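Local coordinates for Rev protein (Borrelia burgdorferi, PDB 5EQZ) that is of unknown function but is a plasmid-encoded, mostly helical protein of the Borrelia REV family, with a lipoprotein signature in its natural precursor, at residues E11-I16 with K58-N63; D17-D22 with K39-E44; N84-I89 with K125-A130; P113-G116 with G121-D124. One frame throughout, in Å; residues are numbered along the deposited sequence.

Contact 1 of 4, residues E11-I16 with K58-N63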
loop_
_atom_site.group_PDB
_atom_site.type_symbol
_atom_site.label_atom_id
_atom_site.label_comp_id
_atom_site.label_asym_id
_atom_site.label_seq_id
_atom_site.Cartn_x
_atom_site.Cartn_y
_atom_site.Cartn_z
ATOM N N GLU A 11 7.805 27.167 -8.068
ATOM C CA GLU A 11 6.824 26.256 -8.657
ATOM C C GLU A 11 7.248 24.806 -8.474
ATOM O O GLU A 11 6.407 23.935 -8.214
ATOM C CB GLU A 11 6.594 26.585 -10.131
ATOM C CG GLU A 11 5.791 27.875 -10.319
ATOM C CD GLU A 11 4.591 27.971 -9.368
ATOM O OE1 GLU A 11 3.690 27.100 -9.454
ATOM O OE2 GLU A 11 4.559 28.908 -8.529
ATOM N N GLU A 12 8.552 24.539 -8.561
ATOM C CA GLU A 12 9.051 23.193 -8.315
ATOM C C GLU A 12 8.846 22.783 -6.861
ATOM O O GLU A 12 8.502 21.630 -6.581
ATOM C CB GLU A 12 10.533 23.113 -8.683
ATOM C CG GLU A 12 10.833 23.264 -10.176
ATOM C CD GLU A 12 10.890 24.715 -10.646
ATOM O OE1 GLU A 12 10.716 25.638 -9.816
ATOM O OE2 GLU A 12 11.119 24.936 -11.857
ATOM N N LYS A 13 9.082 23.702 -5.920
ATOM C CA LYS A 13 8.846 23.380 -4.517
ATOM C C LYS A 13 7.376 23.119 -4.243
ATOM O O LYS A 13 7.053 22.265 -3.412
ATOM C CB LYS A 13 9.361 24.499 -3.618
ATOM C CG LYS A 13 10.887 24.600 -3.605
ATOM C CD LYS A 13 11.354 25.847 -2.911
ATOM C CE LYS A 13 12.873 25.856 -2.760
ATOM N NZ LYS A 13 13.360 27.142 -2.185
ATOM N N LYS A 14 6.475 23.840 -4.918
ATOM C CA LYS A 14 5.048 23.561 -4.756
ATOM C C LYS A 14 4.688 22.181 -5.290
ATOM O O LYS A 14 3.871 21.467 -4.684
ATOM C CB LYS A 14 4.213 24.645 -5.439
ATOM C CG LYS A 14 4.290 26.001 -4.776
ATOM C CD LYS A 14 3.315 26.969 -5.442
ATOM C CE LYS A 14 3.477 28.346 -4.863
ATOM N NZ LYS A 14 2.918 29.408 -5.730
ATOM N N GLU A 15 5.304 21.780 -6.406
ATOM C CA GLU A 15 5.073 20.439 -6.937
ATOM C C GLU A 15 5.447 19.382 -5.914
ATOM O O GLU A 15 4.685 18.442 -5.664
ATOM C CB GLU A 15 5.876 20.221 -8.217
ATOM C CG GLU A 15 5.489 21.100 -9.381
ATOM C CD GLU A 15 6.245 20.727 -10.646
ATOM O OE1 GLU A 15 7.450 21.056 -10.758
ATOM O OE2 GLU A 15 5.636 20.079 -11.523
ATOM N N ILE A 16 6.622 19.525 -5.313
ATOM C CA ILE A 16 7.083 18.565 -4.321
ATOM C C ILE A 16 6.144 18.551 -3.124
ATOM O O ILE A 16 5.745 17.479 -2.651
ATOM C CB ILE A 16 8.531 18.875 -3.901
ATOM C CG1 ILE A 16 9.470 18.773 -5.105
ATOM C CG2 ILE A 16 8.989 17.933 -2.785
ATOM C CD1 ILE A 16 10.833 19.341 -4.824
ATOM N N LYS A 58 16.603 20.121 -2.983
ATOM C CA LYS A 58 17.140 18.762 -2.894
ATOM C C LYS A 58 16.711 18.087 -1.597
ATOM O O LYS A 58 16.356 16.899 -1.589
ATOM C CB LYS A 58 18.672 18.793 -3.011
ATOM N N GLU A 59 16.737 18.824 -0.484
ATOM C CA GLU A 59 16.293 18.245 0.782
ATOM C C GLU A 59 14.810 17.880 0.730
ATOM O O GLU A 59 14.403 16.817 1.231
ATOM C CB GLU A 59 16.582 19.214 1.926
ATOM C CG GLU A 59 15.770 18.932 3.176
ATOM C CD GLU A 59 16.475 19.359 4.438
ATOM O OE1 GLU A 59 16.114 18.834 5.517
ATOM O OE2 GLU A 59 17.391 20.208 4.353
ATOM N N LYS A 60 13.988 18.733 0.104
ATOM C CA LYS A 60 12.563 18.426 -0.010
ATOM C C LYS A 60 12.328 17.155 -0.814
ATOM O O LYS A 60 11.469 16.334 -0.462
ATOM C CB LYS A 60 11.815 19.603 -0.637
ATOM C CG LYS A 60 11.687 20.785 0.298
ATOM C CD LYS A 60 11.237 22.051 -0.418
ATOM C CE LYS A 60 9.750 22.256 -0.339
ATOM N NZ LYS A 60 9.281 22.462 1.077
ATOM N N LEU A 61 13.077 16.980 -1.904
ATOM C CA LEU A 61 12.970 15.764 -2.703
ATOM C C LEU A 61 13.409 14.539 -1.911
ATOM O O LEU A 61 12.786 13.471 -2.005
ATOM C CB LEU A 61 13.815 15.896 -3.969
ATOM C CG LEU A 61 13.145 16.524 -5.175
ATOM C CD1 LEU A 61 14.172 16.721 -6.272
ATOM C CD2 LEU A 61 11.995 15.638 -5.644
ATOM N N LEU A 62 14.484 14.666 -1.137
ATOM C CA LEU A 62 14.923 13.555 -0.296
ATOM C C LEU A 62 13.870 13.206 0.749
ATOM O O LEU A 62 13.567 12.022 0.978
ATOM C CB LEU A 62 16.256 13.904 0.369
ATOM C CG LEU A 62 16.921 12.751 1.121
ATOM C CD1 LEU A 62 17.200 11.593 0.170
ATOM C CD2 LEU A 62 18.200 13.207 1.819
ATOM N N ASN A 63 13.293 14.220 1.395
ATOM C CA ASN A 63 12.215 13.949 2.342
ATOM C C ASN A 63 11.045 13.252 1.663
ATOM O O ASN A 63 10.443 12.337 2.237
ATOM C CB ASN A 63 11.774 15.251 3.011
ATOM C CG ASN A 63 12.846 15.825 3.917
ATOM O OD1 ASN A 63 13.753 15.113 4.348
ATOM N ND2 ASN A 63 12.742 17.116 4.224
#

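Contact 2 of 4, residues D17-D22 with K39-E44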
loop_
_atom_site.group_PDB
_atom_site.type_symbol
_atom_site.label_atom_id
_atom_site.label_comp_id
_atom_site.label_asym_id
_atom_site.label_seq_id
_atom_site.Cartn_x
_atom_site.Cartn_y
_atom_site.Cartn_z
ATOM N N ASP A 17 5.761 19.738 -2.632
ATOM C CA ASP A 17 4.896 19.827 -1.453
ATOM C C ASP A 17 3.585 19.088 -1.673
ATOM O O ASP A 17 3.124 18.348 -0.798
ATOM C CB ASP A 17 4.570 21.282 -1.118
ATOM C CG ASP A 17 5.750 22.062 -0.570
ATOM O OD1 ASP A 17 6.798 21.480 -0.211
ATOM O OD2 ASP A 17 5.590 23.292 -0.485
ATOM N N SER A 18 2.946 19.335 -2.815
ATOM C CA SER A 18 1.650 18.718 -3.097
ATOM C C SER A 18 1.769 17.202 -3.121
ATOM O O SER A 18 0.945 16.494 -2.531
ATOM C CB SER A 18 1.107 19.240 -4.427
ATOM O OG SER A 18 -0.148 18.654 -4.733
ATOM N N LEU A 19 2.793 16.684 -3.796
ATOM C CA LEU A 19 2.997 15.242 -3.821
ATOM C C LEU A 19 3.321 14.709 -2.430
ATOM O O LEU A 19 2.860 13.618 -2.058
ATOM C CB LEU A 19 4.097 14.900 -4.825
ATOM C CG LEU A 19 4.324 13.438 -5.186
ATOM C CD1 LEU A 19 3.001 12.752 -5.540
ATOM C CD2 LEU A 19 5.305 13.360 -6.367
ATOM N N MET A 20 4.087 15.473 -1.638
ATOM C CA MET A 20 4.398 15.058 -0.274
ATOM C C MET A 20 3.114 14.912 0.556
ATOM O O MET A 20 2.944 13.934 1.295
ATOM C CB MET A 20 5.341 16.071 0.396
ATOM C CG MET A 20 5.599 15.741 1.889
ATOM S SD MET A 20 6.543 14.214 2.158
ATOM C CE MET A 20 8.176 14.807 2.359
ATOM N N GLU A 21 2.194 15.878 0.445
ATOM C CA GLU A 21 0.962 15.801 1.230
ATOM C C GLU A 21 0.140 14.574 0.844
ATOM O O GLU A 21 -0.447 13.916 1.713
ATOM C CB GLU A 21 0.115 17.069 1.069
ATOM C CG GLU A 21 0.787 18.394 1.542
ATOM C CD GLU A 21 1.147 18.401 3.019
ATOM O OE1 GLU A 21 0.728 17.495 3.774
ATOM O OE2 GLU A 21 1.887 19.315 3.456
ATOM N N ASP A 22 0.116 14.240 -0.449
ATOM C CA ASP A 22 -0.581 13.033 -0.902
ATOM C C ASP A 22 0.101 11.777 -0.369
ATOM O O ASP A 22 -0.577 10.845 0.082
ATOM C CB ASP A 22 -0.644 12.992 -2.431
ATOM C CG ASP A 22 -1.654 13.963 -3.017
ATOM O OD1 ASP A 22 -2.665 14.273 -2.362
ATOM O OD2 ASP A 22 -1.448 14.384 -4.171
ATOM N N LYS A 39 4.784 6.657 -6.639
ATOM C CA LYS A 39 6.175 6.302 -6.911
ATOM C C LYS A 39 6.595 6.795 -8.284
ATOM O O LYS A 39 7.701 7.322 -8.445
ATOM C CB LYS A 39 6.388 4.790 -6.808
ATOM N N ASP A 40 5.721 6.648 -9.283
ATOM C CA ASP A 40 6.064 7.099 -10.629
ATOM C C ASP A 40 6.221 8.612 -10.676
ATOM O O ASP A 40 7.162 9.128 -11.300
ATOM C CB ASP A 40 5.012 6.638 -11.635
ATOM C CG ASP A 40 5.092 5.145 -11.932
ATOM O OD1 ASP A 40 4.105 4.597 -12.459
ATOM O OD2 ASP A 40 6.133 4.518 -11.638
ATOM N N LYS A 41 5.314 9.343 -10.022
ATOM C CA LYS A 41 5.441 10.796 -9.969
ATOM C C LYS A 41 6.685 11.224 -9.206
ATOM O O LYS A 41 7.333 12.219 -9.580
ATOM C CB LYS A 41 4.188 11.410 -9.342
ATOM C CG LYS A 41 2.971 11.289 -10.241
ATOM C CD LYS A 41 1.711 11.685 -9.521
ATOM C CE LYS A 41 0.504 11.525 -10.429
ATOM N NZ LYS A 41 -0.734 11.905 -9.701
ATOM N N ILE A 42 7.054 10.492 -8.154
ATOM C CA ILE A 42 8.280 10.836 -7.437
ATOM C C ILE A 42 9.494 10.640 -8.336
ATOM O O ILE A 42 10.389 11.493 -8.382
ATOM C CB ILE A 42 8.395 10.022 -6.136
ATOM C CG1 ILE A 42 7.327 10.468 -5.135
ATOM C CG2 ILE A 42 9.790 10.181 -5.528
ATOM C CD1 ILE A 42 7.360 9.689 -3.849
ATOM N N ASN A 43 9.543 9.522 -9.074
ATOM C CA ASN A 43 10.672 9.260 -9.967
ATOM C C ASN A 43 10.768 10.296 -11.076
ATOM O O ASN A 43 11.869 10.686 -11.483
ATOM C CB ASN A 43 10.556 7.860 -10.576
ATOM C CG ASN A 43 10.789 6.768 -9.569
ATOM O OD1 ASN A 43 11.459 6.979 -8.558
ATOM N ND2 ASN A 43 10.268 5.574 -9.854
ATOM N N GLU A 44 9.628 10.731 -11.606
ATOM C CA GLU A 44 9.670 11.712 -12.681
ATOM C C GLU A 44 10.166 13.064 -12.168
ATOM O O GLU A 44 10.934 13.749 -12.859
ATOM C CB GLU A 44 8.292 11.802 -13.330
ATOM C CG GLU A 44 7.944 13.087 -14.040
ATOM C CD GLU A 44 6.499 13.074 -14.543
ATOM O OE1 GLU A 44 6.261 12.593 -15.669
ATOM O OE2 GLU A 44 5.595 13.520 -13.798
#

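Contact 3 of 4, residues N84-I89 with K125-A130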
loop_
_atom_site.group_PDB
_atom_site.type_symbol
_atom_site.label_atom_id
_atom_site.label_comp_id
_atom_site.label_asym_id
_atom_site.label_seq_id
_atom_site.Cartn_x
_atom_site.Cartn_y
_atom_site.Cartn_z
ATOM N N ASN A 84 -0.272 -13.822 6.594
ATOM C CA ASN A 84 0.126 -14.829 7.566
ATOM C C ASN A 84 -1.034 -15.186 8.490
ATOM O O ASN A 84 -1.353 -16.368 8.686
ATOM C CB ASN A 84 1.325 -14.311 8.358
ATOM C CG ASN A 84 1.828 -15.318 9.350
ATOM O OD1 ASN A 84 2.444 -16.316 8.975
ATOM N ND2 ASN A 84 1.563 -15.074 10.629
ATOM N N THR A 85 -1.680 -14.169 9.067
ATOM C CA THR A 85 -2.830 -14.394 9.940
ATOM C C THR A 85 -3.913 -15.209 9.251
ATOM O O THR A 85 -4.415 -16.185 9.814
ATOM C CB THR A 85 -3.402 -13.055 10.401
ATOM O OG1 THR A 85 -2.405 -12.359 11.161
ATOM C CG2 THR A 85 -4.639 -13.277 11.262
ATOM N N ILE A 86 -4.302 -14.813 8.036
ATOM C CA ILE A 86 -5.373 -15.530 7.336
ATOM C C ILE A 86 -4.979 -16.979 7.109
ATOM O O ILE A 86 -5.779 -17.899 7.329
ATOM C CB ILE A 86 -5.711 -14.827 6.008
ATOM C CG1 ILE A 86 -6.388 -13.474 6.267
ATOM C CG2 ILE A 86 -6.550 -15.720 5.115
ATOM C CD1 ILE A 86 -6.543 -12.624 5.012
ATOM N N GLU A 87 -3.736 -17.212 6.680
ATOM C CA GLU A 87 -3.286 -18.583 6.449
ATOM C C GLU A 87 -3.346 -19.425 7.712
ATOM O O GLU A 87 -3.656 -20.621 7.647
ATOM C CB GLU A 87 -1.863 -18.587 5.897
ATOM C CG GLU A 87 -1.753 -18.151 4.456
ATOM C CD GLU A 87 -0.321 -18.120 3.986
ATOM O OE1 GLU A 87 0.585 -18.015 4.844
ATOM O OE2 GLU A 87 -0.104 -18.210 2.760
ATOM N N ASN A 88 -3.061 -18.829 8.867
ATOM C CA ASN A 88 -2.955 -19.585 10.108
ATOM C C ASN A 88 -4.277 -19.762 10.847
ATOM O O ASN A 88 -4.295 -20.427 11.889
ATOM C CB ASN A 88 -1.944 -18.928 11.040
ATOM C CG ASN A 88 -0.523 -19.081 10.547
ATOM O OD1 ASN A 88 0.408 -18.573 11.161
ATOM N ND2 ASN A 88 -0.346 -19.794 9.448
ATOM N N ILE A 89 -5.375 -19.184 10.361
ATOM C CA ILE A 89 -6.674 -19.465 10.964
ATOM C C ILE A 89 -6.992 -20.945 10.782
ATOM O O ILE A 89 -6.822 -21.506 9.694
ATOM C CB ILE A 89 -7.761 -18.567 10.355
ATOM C CG1 ILE A 89 -7.512 -17.101 10.726
ATOM C CG2 ILE A 89 -9.143 -19.030 10.811
ATOM C CD1 ILE A 89 -8.404 -16.128 10.001
ATOM N N LYS A 125 -12.047 -21.471 1.129
ATOM C CA LYS A 125 -12.199 -20.776 -0.140
ATOM C C LYS A 125 -12.028 -19.269 0.029
ATOM O O LYS A 125 -11.374 -18.618 -0.795
ATOM C CB LYS A 125 -13.553 -21.114 -0.745
ATOM C CG LYS A 125 -14.108 -20.093 -1.695
ATOM C CD LYS A 125 -15.323 -20.676 -2.409
ATOM C CE LYS A 125 -15.660 -19.894 -3.659
ATOM N NZ LYS A 125 -14.922 -20.420 -4.838
ATOM N N MET A 126 -12.623 -18.695 1.078
ATOM C CA MET A 126 -12.347 -17.296 1.390
ATOM C C MET A 126 -10.863 -17.074 1.662
ATOM O O MET A 126 -10.277 -16.097 1.188
ATOM C CB MET A 126 -13.164 -16.832 2.592
ATOM C CG MET A 126 -14.632 -16.588 2.332
ATOM S SD MET A 126 -15.353 -16.206 3.942
ATOM C CE MET A 126 -14.829 -14.522 4.130
ATOM N N SER A 127 -10.246 -17.968 2.434
ATOM C CA SER A 127 -8.818 -17.864 2.703
ATOM C C SER A 127 -8.018 -17.820 1.403
ATOM O O SER A 127 -7.191 -16.918 1.193
ATOM C CB SER A 127 -8.378 -19.038 3.573
ATOM O OG SER A 127 -7.107 -18.790 4.133
ATOM N N LYS A 128 -8.283 -18.772 0.503
ATOM C CA LYS A 128 -7.548 -18.841 -0.759
ATOM C C LYS A 128 -7.715 -17.563 -1.574
ATOM O O LYS A 128 -6.736 -17.032 -2.115
ATOM C CB LYS A 128 -8.007 -20.062 -1.567
ATOM N N ASN A 129 -8.944 -17.049 -1.668
ATOM C CA ASN A 129 -9.182 -15.825 -2.421
ATOM C C ASN A 129 -8.398 -14.663 -1.816
ATOM O O ASN A 129 -7.708 -13.926 -2.529
ATOM C CB ASN A 129 -10.685 -15.523 -2.453
ATOM C CG ASN A 129 -11.028 -14.302 -3.300
ATOM O OD1 ASN A 129 -10.195 -13.792 -4.049
ATOM N ND2 ASN A 129 -12.256 -13.823 -3.171
ATOM N N ALA A 130 -8.477 -14.505 -0.490
ATOM C CA ALA A 130 -7.795 -13.399 0.179
ATOM C C ALA A 130 -6.289 -13.461 -0.040
ATOM O O ALA A 130 -5.654 -12.435 -0.328
ATOM C CB ALA A 130 -8.125 -13.417 1.674
#

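Contact 4 of 4, residues P113-G116 with G121-D124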
loop_
_atom_site.group_PDB
_atom_site.type_symbol
_atom_site.label_atom_id
_atom_site.label_comp_id
_atom_site.label_asym_id
_atom_site.label_seq_id
_atom_site.Cartn_x
_atom_site.Cartn_y
_atom_site.Cartn_z
ATOM N N PRO A 113 -15.542 -11.617 -0.644
ATOM C CA PRO A 113 -16.923 -11.835 -0.224
ATOM C C PRO A 113 -16.951 -12.658 1.049
ATOM O O PRO A 113 -16.198 -13.623 1.199
ATOM C CB PRO A 113 -17.538 -12.597 -1.402
ATOM C CG PRO A 113 -16.382 -13.288 -2.032
ATOM C CD PRO A 113 -15.238 -12.311 -1.910
ATOM N N LEU A 114 -17.811 -12.252 1.977
ATOM C CA LEU A 114 -18.112 -13.062 3.155
ATOM C C LEU A 114 -19.061 -14.171 2.714
ATOM O O LEU A 114 -20.228 -13.919 2.421
ATOM C CB LEU A 114 -18.723 -12.200 4.252
ATOM C CG LEU A 114 -18.982 -12.828 5.616
ATOM C CD1 LEU A 114 -17.705 -13.450 6.113
ATOM C CD2 LEU A 114 -19.440 -11.734 6.563
ATOM N N LEU A 115 -18.552 -15.400 2.607
ATOM C CA LEU A 115 -19.389 -16.526 2.179
ATOM C C LEU A 115 -20.004 -17.161 3.421
ATOM O O LEU A 115 -19.527 -18.168 3.953
ATOM C CB LEU A 115 -18.582 -17.528 1.366
ATOM C CG LEU A 115 -17.827 -16.944 0.173
ATOM C CD1 LEU A 115 -16.978 -18.005 -0.493
ATOM C CD2 LEU A 115 -18.817 -16.336 -0.797
ATOM N N GLY A 116 -21.104 -16.553 3.874
ATOM C CA GLY A 116 -21.704 -16.872 5.155
ATOM C C GLY A 116 -22.468 -18.174 5.231
ATOM O O GLY A 116 -22.739 -18.641 6.344
ATOM N N GLY A 121 -16.405 -25.889 3.153
ATOM C CA GLY A 121 -15.223 -25.312 2.538
ATOM C C GLY A 121 -15.307 -23.842 2.186
ATOM O O GLY A 121 -14.413 -23.336 1.493
ATOM N N ASN A 122 -16.345 -23.135 2.637
ATOM C CA ASN A 122 -16.431 -21.707 2.363
ATOM C C ASN A 122 -15.298 -20.940 3.036
ATOM O O ASN A 122 -14.884 -19.881 2.544
ATOM C CB ASN A 122 -17.790 -21.166 2.810
ATOM C CG ASN A 122 -18.820 -21.193 1.691
ATOM O OD1 ASN A 122 -18.538 -21.665 0.587
ATOM N ND2 ASN A 122 -20.021 -20.703 1.973
ATOM N N GLY A 123 -14.780 -21.451 4.155
ATOM C CA GLY A 123 -13.706 -20.746 4.839
ATOM C C GLY A 123 -12.381 -20.868 4.111
ATOM O O GLY A 123 -11.713 -19.860 3.844
ATOM N N ASP A 124 -11.971 -22.110 3.797
ATOM C CA ASP A 124 -10.756 -22.322 3.016
ATOM C C ASP A 124 -10.839 -21.621 1.672
ATOM O O ASP A 124 -9.812 -21.229 1.117
ATOM C CB ASP A 124 -10.498 -23.812 2.791
ATOM C CG ASP A 124 -9.868 -24.497 3.995
ATOM O OD1 ASP A 124 -8.792 -24.050 4.447
ATOM O OD2 ASP A 124 -10.437 -25.501 4.472
#

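Contact 1 of 4, residues E11-I16 with K58-N63
Ile-16 meets Leu-61 and Lys-60 through two branches that its first torsion sets apart: with chi1 at -61°, CG1 stands anti to the carbonyl carbon and CG2 anti to the backbone N. The second torsion extends the longer branch, and its tip, Ile-16 CD1, reaches Leu-61 CG at 3.7 Å. These two side chains run at roughly a right angle, and CD2 of Leu-61 lies along the same branch, 4.0 Å from Ile-16 CD1. The shorter branch turns to the preceding residue of the other helix, where Ile-16 CG2 is 3.9 Å from Lys-60 CB and touches the Lys-60 carbonyl oxygen.

Beside this apolar pair the lysines cover the margin. Lys-60 begins extended and then bends at chi3 (95°) and chi4, which swings its methylenes across Lys-13; Lys-60 CE comes 4.0 Å from Lys-13 CB. The side chains of the two lysines meet through aliphatic carbons, while the ammonium groups have other partners: Lys-60 NZ forms a salt bridge with Asp-17, and Lys-13 NZ bonds the carbonyl oxygen of His-8, a residue of the tag.

Leu-49 touches both Ile-16 and Leu-61, and Leu-57 adds to the cover of Ile-16. The axes of the two short segments approach to 10.1 Å and run in nearly the same direction, 14° apart, with no polar bond between the segments. Near-parallel helices packed through buried aliphatic side chains are characteristic of a helical bundle; here they join helix 10-24 to the long helix 55-88.

Contact 2 of 4, residues D17-D22 with K39-E44
Leu-19 carries this contact from one side, touching Lys-41 and Ile-42 of the facing helix. Its CB starts toward segment 39-44, but CB itself meets nothing there within 4.2 Å. At chi1 -170° CG stands opposite the backbone N and continues the line outward from the helix. Leu-19 CG likewise stays short of the other segment and serves to divide the chain into two methyls. Of these, Leu-19 CD1 stays farther off, 4.2 Å from Lys-41 CB at the nearest, and CD2 makes the close contacts.

That methyl rests against two consecutive residues, Lys-41 and Ile-42. Leu-19 CD2 is 3.7 Å from Lys-41 CB, and the same Leu-19 CD2 is 3.7 Å from Ile-42 CG1. Both partners offer methylene carbons near the base of their side chains, so the leucine tip is set close to the facing backbone; the nearest alpha carbons, Leu-19 CA and Ile-42 CA, are 7.8 Å apart. Lys-41 contributes its stem alone. Beyond CG its chain is extended and leads away, ending in a long, weak ion pair with Asp-37. Asp-22 has the opposite charge, yet Asp-22 OD2 and Lys-41 NZ remain 6.1 Å apart, so any attraction between them is probably modest.

The interaction is therefore apolar, with 128 Å² buried in total. Tyr-38 and Leu-45 of helix 32-48 extend the surface against which Leu-19 packs. This places the contact where helix 10-24 meets helix 32-48, with helix 55-88 alongside both: its Asn-63 and Ser-67 receive Met-20 from the first, and its Phe-68 touches Ile-42 and the modelled base (CB) of Lys-39 from the second.

Contact 3 of 4, residues N84-I89 with K125-A130
An antiparallel helix pair within the helical bundle brings Ile-86 against Ser-127 and Ala-130. The evidence is in the axes: those of the short segments 84-88 and 125-130, on helices 55-88 and 122-142, approach to 9.7 Å with a signed crossing angle of -158°, and the closest alpha carbons, Ile-86 CA and Ser-127 CA, are 6.2 Å apart. Small side chains on helix 122-142 are compatible with that close approach.

Ile-86 points toward the partner helix and uses both branches. With chi1 at -69°, CG1 is opposite the carbonyl carbon, and the extended second torsion carries its terminal methyl to Ala-130, where Ile-86 CD1 lies 3.8 Å from Ala-130 CB. Glu-87 only borders this core; its side chain touches Val-131, while Ile-134 and Glu-104 add to the surroundings of Ile-86. Helix 95-107, to which Glu-104 belongs, thus joins the packing as a third member.

The second branch meets the serine one helical turn before Ala-130. Ser-127 OG stands opposite its own backbone N (chi1 -165°), and the meeting is a van der Waals contact of a methyl with a hydroxyl oxygen: Ile-86 CG2 to Ser-127 OG, 3.3 Å.

Contact 4 of 4, residues P113-G116 with G121-D124
Leu-115 and Asn-122 form the close-packed part of this contact, their side chains crossing at about a right angle. The amide lies near the base of the leucine: Asn-122 ND2 is 3.5 Å from Leu-115 CB, and Asn-122 CG is 3.7 Å from the same Leu-115 CB. Asn-122 ND2 also gives a weak hydrogen bond to Leu-115 O, 3.3 Å long and bent to 131° at the hydrogen. A second weak bond joins that nitrogen to the carbonyl oxygen of Ser-117, while Lys-98 NZ bonds Leu-115 O, so the accepting oxygen has a further, charged donor.

Farther along the leucine the fit to Asn-122 is looser. Its tip only grazes the amide, Leu-115 CD1 standing 4.1 Å from Asn-122 OD1. Leu-115 remains partly exposed and Gly-116 is exposed, in contrast to buried Asn-122. The backbone turns sharply here: Leu-115 is the centre of an inverse gamma turn, closed by a weak bond from Gly-116 N to Leu-114 O at 3.1 Å.

Gly-121 is the N-cap residue of helix 122-142, and Gly-123 N gives a hydrogen bond to Asp-93 OD2. The loop 113-116 thus lies over the start of that helix, with Leu-115 also touching Lys-125 and Met-126, while Leu-114 reaches Lys-98 and Trp-102 on helix 95-107.

Overall arrangement
From the N terminus, helix 10-24 enters both early contacts. Contact 1 closes the longer loop by joining it to helix 55-88; within that loop, contact 2 closes a shorter one against helix 32-48. The two are in direct touch, their centres about 9 Å apart. Helix 55-88 then runs on to the other side of the chain's centre, where contact 3 joins its far end to helix 122-142, with centres of contacts 1 and 3 about 41 Å apart. Contact 4 lies within the span of contact 3 and fastens the loop after helix 95-107 to the start of helix 122-142; Met-126 packs against Pro-113 and Leu-114 between them.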